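Long-range contacts in coenzyme A transferase (Yersinia pestis, PDB 3QLI), which binds coenzyme A and probably transfers it between carboxylic acids such as acetate: residues A20-K25 with D200-N205; S34-G39 with G68-Y73; M46-P51 with P208-P213; D230-G235 with G251-R256. All blocks are in the same frame, centred on the assembly; numbering follows the deposited sequence.

How the interactions relate
Interaction 1 lies at the surface, and the other three are partly buried. Interactions 1 and 2 meet the same parallel sheet: helix 18-25 packs on strand 201-204 through Tyr22 and Lys25 in the first, while in the second a loop grips the residues leading into strand 70-74. Interaction 3 joins the loops that follow strands 41-44 and 201-204, nearer the centre of the chain and beside coenzyme A-binding residues. Interaction 4 lies beside the second, mixed sheet, before strand 237-240 and after helix 244-252. The chemistry follows place: a backbone bond and a phenol-carboxylate bond frame an isoleucine in interaction 1, one backbone bond and one to a serine hydroxyl hold interaction 2, apolar contact and one water carry interaction 3, and an arginine binds a backbone carbonyl in interaction 4.

Interaction 1. Residues A20-K25 with D200-N205; sequences ALYDEK and DAIVEN
Tyr22 leans from helix 18-25 obliquely along strand 201-204, from Ile202 to Glu204, and meets it in two ways. Its phenol OH donates a hydrogen bond to Glu204 OE2 at 2.7 Å; that oxygen lies in the ring plane, at the edge, and receives the bond on its anti lone pair, while the carboxylate is turned 47° from the ring. Over one face sits Ile202 CD1, 3.8 Å from Tyr22 CD1 and displaced toward the rim, a CH-pi contact. The ring gets there because Tyr22 CG is anti to the backbone N (chi1 -164°), which swings it off the helix toward the strand. The same Ile202 CD1 also packs on the stem of Lys25, 3.7 Å from Lys25 CB, and is thus wedged between aromatic ring and aliphatic chain. Just beside it, Ile202 N donates to Lys25 O at 3.0 Å, which ties the last turn of the helix directly to the strand backbone. The Lys25 amine, bent round at its final torsion, binds Val199 O. Helix and strand run at 81° to each other. Strand 201-204 is the outermost on this side of the parallel sheet; Ile202 also rests on Val178 and Val180 of strand 175-180, and on Phe157.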
loop_
_atom_site.group_PDB
_atom_site.type_symbol
_atom_site.label_atom_id
_atom_site.label_comp_id
_atom_site.label_asym_id
_atom_site.label_seq_id
_atom_site.Cartn_x
_atom_site.Cartn_y
_atom_site.Cartn_z
ATOM N N ALA A 20 29.787 2.037 -38.342
ATOM C CA ALA A 20 31.135 1.933 -37.809
ATOM C C ALA A 20 31.080 1.615 -36.317
ATOM O O ALA A 20 31.868 0.811 -35.817
ATOM C CB ALA A 20 31.923 3.224 -38.060
ATOM N N LEU A 21 30.150 2.245 -35.607
ATOM C CA LEU A 21 30.012 1.986 -34.178
ATOM C C LEU A 21 29.536 0.555 -33.960
ATOM O O LEU A 21 30.016 -0.129 -33.062
ATOM C CB LEU A 21 29.037 2.972 -33.528
ATOM C CG LEU A 21 29.463 4.439 -33.509
ATOM C CD1 LEU A 21 28.415 5.315 -32.821
ATOM C CD2 LEU A 21 30.816 4.569 -32.825
ATOM N N TYR A 22 28.595 0.107 -34.789
ATOM C CA TYR A 22 28.044 -1.238 -34.657
ATOM C C TYR A 22 29.148 -2.277 -34.819
ATOM O O TYR A 22 29.228 -3.251 -34.065
ATOM C CB TYR A 22 26.968 -1.460 -35.708
ATOM C CG TYR A 22 26.052 -2.641 -35.472
ATOM C CD1 TYR A 22 24.813 -2.475 -34.857
ATOM C CD2 TYR A 22 26.408 -3.919 -35.887
ATOM C CE1 TYR A 22 23.955 -3.553 -34.664
ATOM C CE2 TYR A 22 25.558 -5.002 -35.694
ATOM C CZ TYR A 22 24.334 -4.813 -35.075
ATOM O OH TYR A 22 23.483 -5.882 -34.880
ATOM N N ASP A 23 30.003 -2.058 -35.812
ATOM C CA ASP A 23 31.067 -3.001 -36.112
ATOM C C ASP A 23 32.109 -3.028 -34.999
ATOM O O ASP A 23 32.649 -4.085 -34.684
ATOM C CB ASP A 23 31.713 -2.678 -37.458
ATOM C CG ASP A 23 30.727 -2.766 -38.608
ATOM O OD1 ASP A 23 29.962 -3.756 -38.689
ATOM O OD2 ASP A 23 30.709 -1.830 -39.431
ATOM N N GLU A 24 32.385 -1.873 -34.403
ATOM C CA GLU A 24 33.305 -1.817 -33.269
ATOM C C GLU A 24 32.749 -2.553 -32.045
ATOM O O GLU A 24 33.485 -3.241 -31.343
ATOM C CB GLU A 24 33.626 -0.371 -32.903
ATOM C CG GLU A 24 34.218 0.441 -34.050
ATOM C CD GLU A 24 34.369 1.912 -33.701
ATOM O OE1 GLU A 24 34.676 2.718 -34.611
ATOM O OE2 GLU A 24 34.179 2.262 -32.514
ATOM N N LYS A 25 31.447 -2.413 -31.801
ATOM C CA LYS A 25 30.811 -2.986 -30.608
ATOM C C LYS A 25 30.385 -4.444 -30.750
ATOM O O LYS A 25 30.204 -5.142 -29.747
ATOM C CB LYS A 25 29.590 -2.142 -30.211
ATOM C CG LYS A 25 29.933 -0.751 -29.688
ATOM C CD LYS A 25 28.709 0.154 -29.737
ATOM C CE LYS A 25 29.077 1.618 -29.514
ATOM N NZ LYS A 25 29.496 1.913 -28.129
ATOM N N ASP A 200 27.225 -0.686 -24.879
ATOM C CA ASP A 200 28.649 -0.936 -24.724
ATOM C C ASP A 200 29.128 -2.095 -25.573
ATOM O O ASP A 200 30.278 -2.111 -26.028
ATOM C CB ASP A 200 29.003 -1.148 -23.256
ATOM C CG ASP A 200 28.835 0.113 -22.446
ATOM O OD1 ASP A 200 29.709 1.001 -22.529
ATOM O OD2 ASP A 200 27.815 0.217 -21.739
ATOM N N ALA A 201 28.255 -3.067 -25.790
ATOM C CA ALA A 201 28.614 -4.215 -26.614
ATOM C C ALA A 201 27.376 -4.867 -27.190
ATOM O O ALA A 201 26.291 -4.799 -26.596
ATOM C CB ALA A 201 29.426 -5.227 -25.807
ATOM N N ILE A 202 27.554 -5.512 -28.340
ATOM C CA ILE A 202 26.457 -6.110 -29.093
ATOM C C ILE A 202 26.771 -7.545 -29.504
ATOM O O ILE A 202 27.865 -7.826 -30.003
ATOM C CB ILE A 202 26.220 -5.323 -30.394
ATOM C CG1 ILE A 202 25.979 -3.843 -30.079
ATOM C CG2 ILE A 202 25.079 -5.955 -31.207
ATOM C CD1 ILE A 202 26.189 -2.916 -31.290
ATOM N N VAL A 203 25.823 -8.450 -29.287
ATOM C CA VAL A 203 25.888 -9.770 -29.916
ATOM C C VAL A 203 24.597 -9.961 -30.691
ATOM O O VAL A 203 23.627 -9.229 -30.467
ATOM C CB VAL A 203 26.074 -10.918 -28.892
ATOM C CG1 VAL A 203 27.313 -10.670 -28.034
ATOM C CG2 VAL A 203 24.823 -11.084 -28.005
ATOM N N GLU A 204 24.589 -10.929 -31.607
ATOM C CA GLU A 204 23.415 -11.201 -32.442
ATOM C C GLU A 204 23.022 -12.657 -32.298
ATOM O O GLU A 204 23.864 -13.557 -32.415
ATOM C CB GLU A 204 23.707 -10.899 -33.918
ATOM C CG GLU A 204 24.003 -9.428 -34.202
ATOM C CD GLU A 204 24.585 -9.170 -35.595
ATOM O OE1 GLU A 204 25.224 -10.075 -36.180
ATOM O OE2 GLU A 204 24.418 -8.041 -36.100
ATOM N N ASN A 205 21.741 -12.883 -32.041
ATOM C CA ASN A 205 21.203 -14.225 -31.859
ATOM C C ASN A 205 19.729 -14.229 -32.222
ATOM O O ASN A 205 18.879 -13.850 -31.405
ATOM C CB ASN A 205 21.374 -14.707 -30.413
ATOM C CG ASN A 205 21.004 -16.171 -30.245
ATOM O OD1 ASN A 205 21.420 -17.013 -31.040
ATOM N ND2 ASN A 205 20.213 -16.482 -29.222
#

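Interaction 2. Residues S34-G39 with G68-Y73; sequences SSIASG and GDLRVY
The flat carboxylate of Asp69 brings OD2 to within 3.5 Å of Gly39 CA. A second flat group lies farther along the strand: the Arg71 guanidinium has Tyr73 OH at its edge, in plane, bonded to NH1 at 3.0 Å, and its NH1 also forms a salt bridge with Glu428 of the second subunit. The setting is a Rossmann-like parallel sheet with strand order 3-2-1-4-5-6, in which the loop before strand 41-44 meets the lead-in to its neighbour, strand 70-74. One backbone bond and one bond to a serine hydroxyl do the joining. Gly39 N donates to Gly68 O at 3.1 Å, and Gly68 N returns a bond to Ser38 OG at 3.0 Å, so Gly68 is held through both its N-H and its C=O. Ser38 can accept because its OG is folded back beside its own backbone N (chi1 -72°). These bonds lie just before the regular parallel pairing, which begins where the Arg71 backbone bonds to Ser40 and Leu42. Next to these bonds, the apolar contribution is small and buried: Ile36 and Leu70 meet nearly at right angles, each through one methyl, where Ile36 also touches Leu42 and Ile67. The meeting atoms are Ile36 CG2 and Leu70 CD1, 3.9 Å apart.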
loop_
_atom_site.group_PDB
_atom_site.type_symbol
_atom_site.label_atom_id
_atom_site.label_comp_id
_atom_site.label_asym_id
_atom_site.label_seq_id
_atom_site.Cartn_x
_atom_site.Cartn_y
_atom_site.Cartn_z
ATOM N N SER A 34 32.954 -11.454 -20.928
ATOM C CA SER A 34 34.258 -11.815 -20.371
ATOM C C SER A 34 34.805 -10.791 -19.384
ATOM O O SER A 34 35.663 -11.116 -18.561
ATOM C CB SER A 34 35.279 -12.044 -21.487
ATOM O OG SER A 34 35.633 -10.818 -22.102
ATOM N N SER A 35 34.327 -9.551 -19.454
ATOM C CA SER A 35 34.902 -8.511 -18.601
ATOM C C SER A 35 34.049 -8.161 -17.394
ATOM O O SER A 35 34.407 -7.271 -16.635
ATOM C CB SER A 35 35.219 -7.252 -19.403
ATOM O OG SER A 35 34.025 -6.704 -19.935
ATOM N N ILE A 36 32.935 -8.867 -17.212
ATOM C CA ILE A 36 32.102 -8.698 -16.033
ATOM C C ILE A 36 32.928 -9.073 -14.804
ATOM O O ILE A 36 33.503 -10.160 -14.753
ATOM C CB ILE A 36 30.837 -9.594 -16.104
ATOM C CG1 ILE A 36 29.933 -9.165 -17.275
ATOM C CG2 ILE A 36 30.067 -9.533 -14.788
ATOM C CD1 ILE A 36 28.797 -10.141 -17.571
ATOM N N ALA A 37 33.005 -8.173 -13.828
ATOM C CA ALA A 37 33.801 -8.430 -12.621
ATOM C C ALA A 37 33.137 -9.425 -11.674
ATOM O O ALA A 37 31.903 -9.489 -11.585
ATOM C CB ALA A 37 34.094 -7.111 -11.881
ATOM N N SER A 38 33.953 -10.210 -10.968
ATOM C CA SER A 38 33.442 -10.994 -9.868
ATOM C C SER A 38 33.015 -10.014 -8.784
ATOM O O SER A 38 33.457 -8.866 -8.773
ATOM C CB SER A 38 34.533 -11.936 -9.335
ATOM O OG SER A 38 34.773 -13.002 -10.248
ATOM N N GLY A 39 32.165 -10.449 -7.867
ATOM C CA GLY A 39 31.724 -9.565 -6.799
ATOM C C GLY A 39 30.968 -8.334 -7.291
ATOM O O GLY A 39 30.930 -7.315 -6.595
ATOM N N GLY A 68 33.025 -15.385 -10.134
ATOM C CA GLY A 68 32.420 -15.744 -8.871
ATOM C C GLY A 68 31.773 -14.567 -8.180
ATOM O O GLY A 68 31.933 -13.419 -8.604
ATOM N N ASP A 69 31.050 -14.871 -7.107
ATOM C CA ASP A 69 30.352 -13.882 -6.302
ATOM C C ASP A 69 29.588 -12.891 -7.163
ATOM O O ASP A 69 29.595 -11.692 -6.897
ATOM C CB ASP A 69 31.307 -13.130 -5.362
ATOM C CG ASP A 69 30.561 -12.380 -4.276
ATOM O OD1 ASP A 69 29.452 -12.842 -3.917
ATOM O OD2 ASP A 69 31.049 -11.329 -3.800
ATOM N N LEU A 70 28.928 -13.397 -8.197
ATOM C CA LEU A 70 28.137 -12.536 -9.073
ATOM C C LEU A 70 26.679 -12.560 -8.638
ATOM O O LEU A 70 26.015 -13.595 -8.696
ATOM C CB LEU A 70 28.257 -12.980 -10.538
ATOM C CG LEU A 70 27.490 -12.104 -11.544
ATOM C CD1 LEU A 70 28.116 -10.716 -11.643
ATOM C CD2 LEU A 70 27.465 -12.771 -12.919
ATOM N N ARG A 71 26.185 -11.417 -8.190
ATOM C CA ARG A 71 24.792 -11.333 -7.776
ATOM C C ARG A 71 23.972 -10.956 -8.996
ATOM O O ARG A 71 24.329 -10.024 -9.716
ATOM C CB ARG A 71 24.620 -10.270 -6.707
ATOM C CG ARG A 71 25.241 -10.607 -5.368
ATOM C CD ARG A 71 24.823 -9.566 -4.343
ATOM N NE ARG A 71 25.370 -9.847 -3.020
ATOM C CZ ARG A 71 25.064 -9.150 -1.933
ATOM N NH1 ARG A 71 24.219 -8.126 -2.017
ATOM N NH2 ARG A 71 25.604 -9.473 -0.764
ATOM N N VAL A 72 22.879 -11.675 -9.238
ATOM C CA VAL A 72 21.985 -11.317 -10.330
ATOM C C VAL A 72 20.641 -10.916 -9.749
ATOM O O VAL A 72 19.953 -11.735 -9.104
ATOM C CB VAL A 72 21.814 -12.473 -11.341
ATOM C CG1 VAL A 72 20.832 -12.070 -12.465
ATOM C CG2 VAL A 72 23.173 -12.876 -11.913
ATOM N N TYR A 73 20.284 -9.647 -9.964
ATOM C CA TYR A 73 19.037 -9.069 -9.477
ATOM C C TYR A 73 18.037 -9.017 -10.642
ATOM O O TYR A 73 18.332 -8.440 -11.687
ATOM C CB TYR A 73 19.287 -7.651 -8.965
ATOM C CG TYR A 73 20.088 -7.552 -7.684
ATOM C CD1 TYR A 73 19.450 -7.389 -6.457
ATOM C CD2 TYR A 73 21.490 -7.581 -7.702
ATOM C CE1 TYR A 73 20.186 -7.266 -5.266
ATOM C CE2 TYR A 73 22.229 -7.471 -6.518
ATOM C CZ TYR A 73 21.571 -7.318 -5.304
ATOM O OH TYR A 73 22.303 -7.196 -4.124
#

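Interaction 3. Residues M46-P51 with P208-P213; sequences MFAAEP and PLIEMP
A single water spans the gap between Ile210 and Ala48: it accepts from Ile210 N at 2.7 Å and donates to Ala48 O at 3.0 Å. This bridge links a loop of the Rossmann-like parallel-sheet unit, between strand 41-44 and helix 52-63, to the connection from strand 201-204 toward helix 220-230, and no direct hydrogen bond joins the two segments. Beside the water the contact is apolar. Ile210 lays CG2 over one face of the Phe47 ring, displaced toward the rim and 3.9 Å from Phe47 CE2, a CH-pi contact in which the two side chains stand about perpendicular. The same methyl touches the Ala48 backbone. Ile210 CG1 is anti to the backbone N (chi1 -164°), which leaves CG2 in the position between N and carbonyl carbon from which it meets the ring. Tyr303 of helix 300-306 touches Phe47, Ala48 and Leu209, and its hydroxyl bonds to Ile210 O. Coenzyme A-binding residues lie close by: at their nearest atoms the side chain of Phe47 is about 4 Å from that of Glu76, and that of Met212 about 3 Å from that of Val242. At the ring's edge, Phe47 CZ lies 4.0 Å from Met212 N.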
loop_
_atom_site.group_PDB
_atom_site.type_symbol
_atom_site.label_atom_id
_atom_site.label_comp_id
_atom_site.label_asym_id
_atom_site.label_seq_id
_atom_site.Cartn_x
_atom_site.Cartn_y
_atom_site.Cartn_z
ATOM N N MET A 46 13.128 -8.746 -18.298
ATOM C CA MET A 46 12.135 -9.688 -17.783
ATOM C C MET A 46 11.611 -10.689 -18.812
ATOM O O MET A 46 11.324 -10.321 -19.947
ATOM C CB MET A 46 10.928 -8.930 -17.219
ATOM C CG MET A 46 11.239 -7.907 -16.147
ATOM S SD MET A 46 9.762 -6.981 -15.678
ATOM C CE MET A 46 8.802 -8.256 -14.871
ATOM N N PHE A 47 11.491 -11.952 -18.412
ATOM C CA PHE A 47 10.912 -12.974 -19.288
ATOM C C PHE A 47 11.604 -13.153 -20.638
ATOM O O PHE A 47 12.773 -13.514 -20.714
ATOM C CB PHE A 47 9.404 -12.768 -19.472
ATOM C CG PHE A 47 8.671 -14.021 -19.856
ATOM C CD1 PHE A 47 8.706 -15.138 -19.039
ATOM C CD2 PHE A 47 7.959 -14.089 -21.039
ATOM C CE1 PHE A 47 8.041 -16.296 -19.392
ATOM C CE2 PHE A 47 7.291 -15.243 -21.398
ATOM C CZ PHE A 47 7.332 -16.348 -20.573
ATOM N N ALA A 48 10.842 -12.897 -21.697
ATOM C CA ALA A 48 11.304 -13.043 -23.072
ATOM C C ALA A 48 12.499 -12.131 -23.309
ATOM O O ALA A 48 13.298 -12.361 -24.214
ATOM C CB ALA A 48 10.182 -12.718 -24.044
ATOM N N ALA A 49 12.590 -11.082 -22.501
ATOM C CA ALA A 49 13.691 -10.124 -22.546
ATOM C C ALA A 49 15.048 -10.742 -22.169
ATOM O O ALA A 49 16.090 -10.245 -22.591
ATOM C CB ALA A 49 13.387 -8.917 -21.672
ATOM N N GLU A 50 15.046 -11.804 -21.361
ATOM C CA GLU A 50 16.304 -12.431 -20.951
ATOM C C GLU A 50 17.038 -12.857 -22.220
ATOM O O GLU A 50 16.436 -13.435 -23.122
ATOM C CB GLU A 50 16.034 -13.638 -20.046
ATOM C CG GLU A 50 15.235 -13.312 -18.784
ATOM C CD GLU A 50 14.902 -14.541 -17.951
ATOM O OE1 GLU A 50 14.956 -15.666 -18.486
ATOM O OE2 GLU A 50 14.579 -14.380 -16.756
ATOM N N PRO A 51 18.336 -12.571 -22.293
ATOM C CA PRO A 51 19.097 -12.852 -23.522
ATOM C C PRO A 51 19.799 -14.225 -23.524
ATOM O O PRO A 51 20.782 -14.406 -22.816
ATOM C CB PRO A 51 20.112 -11.699 -23.564
ATOM C CG PRO A 51 20.347 -11.372 -22.125
ATOM C CD PRO A 51 19.068 -11.681 -21.376
ATOM N N PRO A 208 13.316 -17.513 -31.992
ATOM C CA PRO A 208 11.992 -17.050 -31.569
ATOM C C PRO A 208 11.974 -16.716 -30.077
ATOM O O PRO A 208 12.705 -17.321 -29.293
ATOM C CB PRO A 208 11.093 -18.248 -31.873
ATOM C CG PRO A 208 11.801 -18.942 -33.037
ATOM C CD PRO A 208 13.265 -18.791 -32.727
ATOM N N LEU A 209 11.143 -15.757 -29.688
ATOM C CA LEU A 209 11.033 -15.401 -28.277
ATOM C C LEU A 209 10.361 -16.524 -27.493
ATOM O O LEU A 209 9.521 -17.237 -28.029
ATOM C CB LEU A 209 10.212 -14.119 -28.122
ATOM C CG LEU A 209 10.738 -12.856 -28.805
ATOM C CD1 LEU A 209 9.845 -11.656 -28.457
ATOM C CD2 LEU A 209 12.181 -12.574 -28.443
ATOM N N ILE A 210 10.713 -16.679 -26.222
ATOM C CA ILE A 210 10.050 -17.680 -25.393
ATOM C C ILE A 210 8.586 -17.312 -25.187
ATOM O O ILE A 210 8.226 -16.133 -25.074
ATOM C CB ILE A 210 10.741 -17.879 -24.023
ATOM C CG1 ILE A 210 10.271 -19.188 -23.383
ATOM C CG2 ILE A 210 10.502 -16.677 -23.091
ATOM C CD1 ILE A 210 10.859 -19.453 -22.007
ATOM N N GLU A 211 7.740 -18.330 -25.137
ATOM C CA GLU A 211 6.309 -18.102 -25.089
ATOM C C GLU A 211 5.761 -18.433 -23.727
ATOM O O GLU A 211 6.268 -19.311 -23.036
ATOM C CB GLU A 211 5.603 -18.951 -26.143
ATOM C CG GLU A 211 5.961 -18.575 -27.561
ATOM C CD GLU A 211 5.100 -19.293 -28.571
ATOM O OE1 GLU A 211 4.559 -20.361 -28.231
ATOM O OE2 GLU A 211 4.962 -18.789 -29.702
ATOM N N MET A 212 4.724 -17.711 -23.338
ATOM C CA MET A 212 3.927 -18.120 -22.212
ATOM C C MET A 212 3.103 -19.293 -22.724
ATOM O O MET A 212 2.439 -19.176 -23.756
ATOM C CB MET A 212 3.024 -16.966 -21.795
ATOM C CG MET A 212 2.279 -17.175 -20.514
ATOM S SD MET A 212 1.557 -15.606 -20.016
ATOM C CE MET A 212 0.512 -15.213 -21.425
ATOM N N PRO A 213 3.164 -20.440 -22.032
ATOM C CA PRO A 213 2.367 -21.598 -22.455
ATOM C C PRO A 213 0.875 -21.285 -22.410
ATOM O O PRO A 213 0.418 -20.636 -21.469
ATOM C CB PRO A 213 2.708 -22.663 -21.405
ATOM C CG PRO A 213 3.174 -21.878 -20.207
ATOM C CD PRO A 213 3.913 -20.705 -20.790
HETATM O O HOH W 1 12.684 -14.994 -25.446
#

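Interaction 4. Residues D230-G235 with G251-R256; sequences DLVPDG and GVLKDR
A beta-alpha-beta crossover made of strand 237-240, helix 244-252 and strand 260-261 is joined here at the end where the loop entering the first strand meets the turn leaving the helix. Arg256 is the side chain that spans the gap. Its NE donates to Val232 O at 3.1 Å, a fairly straight bond (159° at the hydrogen). A bend in the arginine chain at chi2 (-74°) brings the group back along the loop, where NH2 finds a second backbone acceptor, Ala229 O. Two carbonyls thus grip the guanidinium, Val232 O near its plane, while Leu253 of the same turn sets CD2 over one face, offset toward the rim. The acidic side chain of Asp234 crosses the arginine at about a right angle: Asp234 OD1 lies 3.3 Å from Arg256 CD, with carboxylate and guanidinium planes 82° apart. At 4.6 Å from Arg256 NE, Asp234 OD1 is too distant for a salt bridge; it instead accepts from Asn257 N, and any electrostatic help to the arginine is probably modest. Alongside, Val232 CB and Leu253 CD2 make the apolar contact at 4.1 Å. Both residues turn in against Leu238 of strand 237-240; Val232 further touches Val333 of strand 332-337, and Leu253 packs on Ala229 of helix 220-230.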
loop_
_atom_site.group_PDB
_atom_site.type_symbol
_atom_site.label_atom_id
_atom_site.label_comp_id
_atom_site.label_asym_id
_atom_site.label_seq_id
_atom_site.Cartn_x
_atom_site.Cartn_y
_atom_site.Cartn_z
ATOM N N ASP A 230 -19.600 -8.501 -16.660
ATOM C CA ASP A 230 -20.741 -7.678 -16.272
ATOM C C ASP A 230 -20.305 -6.429 -15.501
ATOM O O ASP A 230 -21.033 -5.439 -15.451
ATOM C CB ASP A 230 -21.732 -8.475 -15.423
ATOM C CG ASP A 230 -22.572 -9.443 -16.242
ATOM O OD1 ASP A 230 -22.531 -9.382 -17.492
ATOM O OD2 ASP A 230 -23.288 -10.262 -15.617
ATOM N N LEU A 231 -19.119 -6.485 -14.898
ATOM C CA LEU A 231 -18.592 -5.375 -14.105
ATOM C C LEU A 231 -17.728 -4.422 -14.933
ATOM O O LEU A 231 -17.195 -3.446 -14.406
ATOM C CB LEU A 231 -17.773 -5.906 -12.915
ATOM C CG LEU A 231 -18.538 -6.706 -11.860
ATOM C CD1 LEU A 231 -17.585 -7.439 -10.925
ATOM C CD2 LEU A 231 -19.465 -5.794 -11.075
ATOM N N VAL A 232 -17.580 -4.717 -16.222
ATOM C CA VAL A 232 -16.843 -3.851 -17.139
ATOM C C VAL A 232 -17.800 -3.033 -18.003
ATOM O O VAL A 232 -18.530 -3.590 -18.828
ATOM C CB VAL A 232 -15.938 -4.678 -18.070
ATOM C CG1 VAL A 232 -15.111 -3.765 -18.944
ATOM C CG2 VAL A 232 -15.030 -5.596 -17.249
ATOM N N PRO A 233 -17.803 -1.704 -17.826
ATOM C CA PRO A 233 -18.661 -0.843 -18.659
ATOM C C PRO A 233 -18.008 -0.492 -19.996
ATOM O O PRO A 233 -16.793 -0.622 -20.105
ATOM C CB PRO A 233 -18.808 0.416 -17.809
ATOM C CG PRO A 233 -17.542 0.473 -17.005
ATOM C CD PRO A 233 -17.125 -0.957 -16.754
ATOM N N ASP A 234 -18.776 -0.061 -21.001
ATOM C CA ASP A 234 -18.129 0.543 -22.167
ATOM C C ASP A 234 -17.210 1.667 -21.650
ATOM O O ASP A 234 -17.496 2.300 -20.634
ATOM C CB ASP A 234 -19.141 1.106 -23.179
ATOM C CG ASP A 234 -19.841 0.020 -24.014
ATOM O OD1 ASP A 234 -19.231 -1.022 -24.356
ATOM O OD2 ASP A 234 -21.023 0.234 -24.352
ATOM N N GLY A 235 -16.102 1.899 -22.343
ATOM C CA GLY A 235 -15.196 2.963 -21.965
ATOM C C GLY A 235 -14.278 2.570 -20.819
ATOM O O GLY A 235 -13.455 3.373 -20.393
ATOM N N GLY A 251 -12.521 -12.470 -24.389
ATOM C CA GLY A 251 -13.484 -13.074 -25.296
ATOM C C GLY A 251 -14.886 -12.527 -25.080
ATOM O O GLY A 251 -15.591 -12.199 -26.038
ATOM N N VAL A 252 -15.309 -12.435 -23.821
ATOM C CA VAL A 252 -16.640 -11.907 -23.537
ATOM C C VAL A 252 -16.714 -10.432 -23.904
ATOM O O VAL A 252 -17.753 -9.942 -24.333
ATOM C CB VAL A 252 -17.057 -12.100 -22.055
ATOM C CG1 VAL A 252 -18.389 -11.459 -21.803
ATOM C CG2 VAL A 252 -17.124 -13.567 -21.713
ATOM N N LEU A 253 -15.597 -9.725 -23.760
ATOM C CA LEU A 253 -15.589 -8.282 -24.001
ATOM C C LEU A 253 -15.538 -7.891 -25.476
ATOM O O LEU A 253 -15.503 -6.701 -25.796
ATOM C CB LEU A 253 -14.432 -7.622 -23.259
ATOM C CG LEU A 253 -14.465 -7.794 -21.741
ATOM C CD1 LEU A 253 -13.293 -7.053 -21.104
ATOM C CD2 LEU A 253 -15.795 -7.269 -21.196
ATOM N N LYS A 254 -15.541 -8.873 -26.373
ATOM C CA LYS A 254 -15.450 -8.560 -27.794
ATOM C C LYS A 254 -16.618 -7.694 -28.286
ATOM O O LYS A 254 -16.545 -7.090 -29.358
ATOM C CB LYS A 254 -15.310 -9.827 -28.641
ATOM C CG LYS A 254 -16.490 -10.778 -28.575
ATOM C CD LYS A 254 -16.386 -11.820 -29.684
ATOM C CE LYS A 254 -16.993 -13.143 -29.262
ATOM N NZ LYS A 254 -16.117 -13.856 -28.289
ATOM N N ASP A 255 -17.680 -7.615 -27.487
ATOM C CA ASP A 255 -18.867 -6.845 -27.856
ATOM C C ASP A 255 -18.824 -5.392 -27.371
ATOM O O ASP A 255 -19.713 -4.602 -27.699
ATOM C CB ASP A 255 -20.131 -7.531 -27.323
ATOM C CG ASP A 255 -20.299 -8.947 -27.860
ATOM O OD1 ASP A 255 -20.117 -9.148 -29.086
ATOM O OD2 ASP A 255 -20.599 -9.861 -27.055
ATOM N N ARG A 256 -17.795 -5.037 -26.604
ATOM C CA ARG A 256 -17.693 -3.691 -26.048
ATOM C C ARG A 256 -17.140 -2.694 -27.066
ATOM O O ARG A 256 -16.624 -3.073 -28.114
ATOM C CB ARG A 256 -16.800 -3.683 -24.798
ATOM C CG ARG A 256 -17.289 -4.554 -23.655
ATOM C CD ARG A 256 -18.487 -3.939 -22.924
ATOM N NE ARG A 256 -18.794 -4.701 -21.713
ATOM C CZ ARG A 256 -19.486 -5.835 -21.717
ATOM N NH1 ARG A 256 -19.946 -6.312 -22.866
ATOM N NH2 ARG A 256 -19.719 -6.490 -20.586
#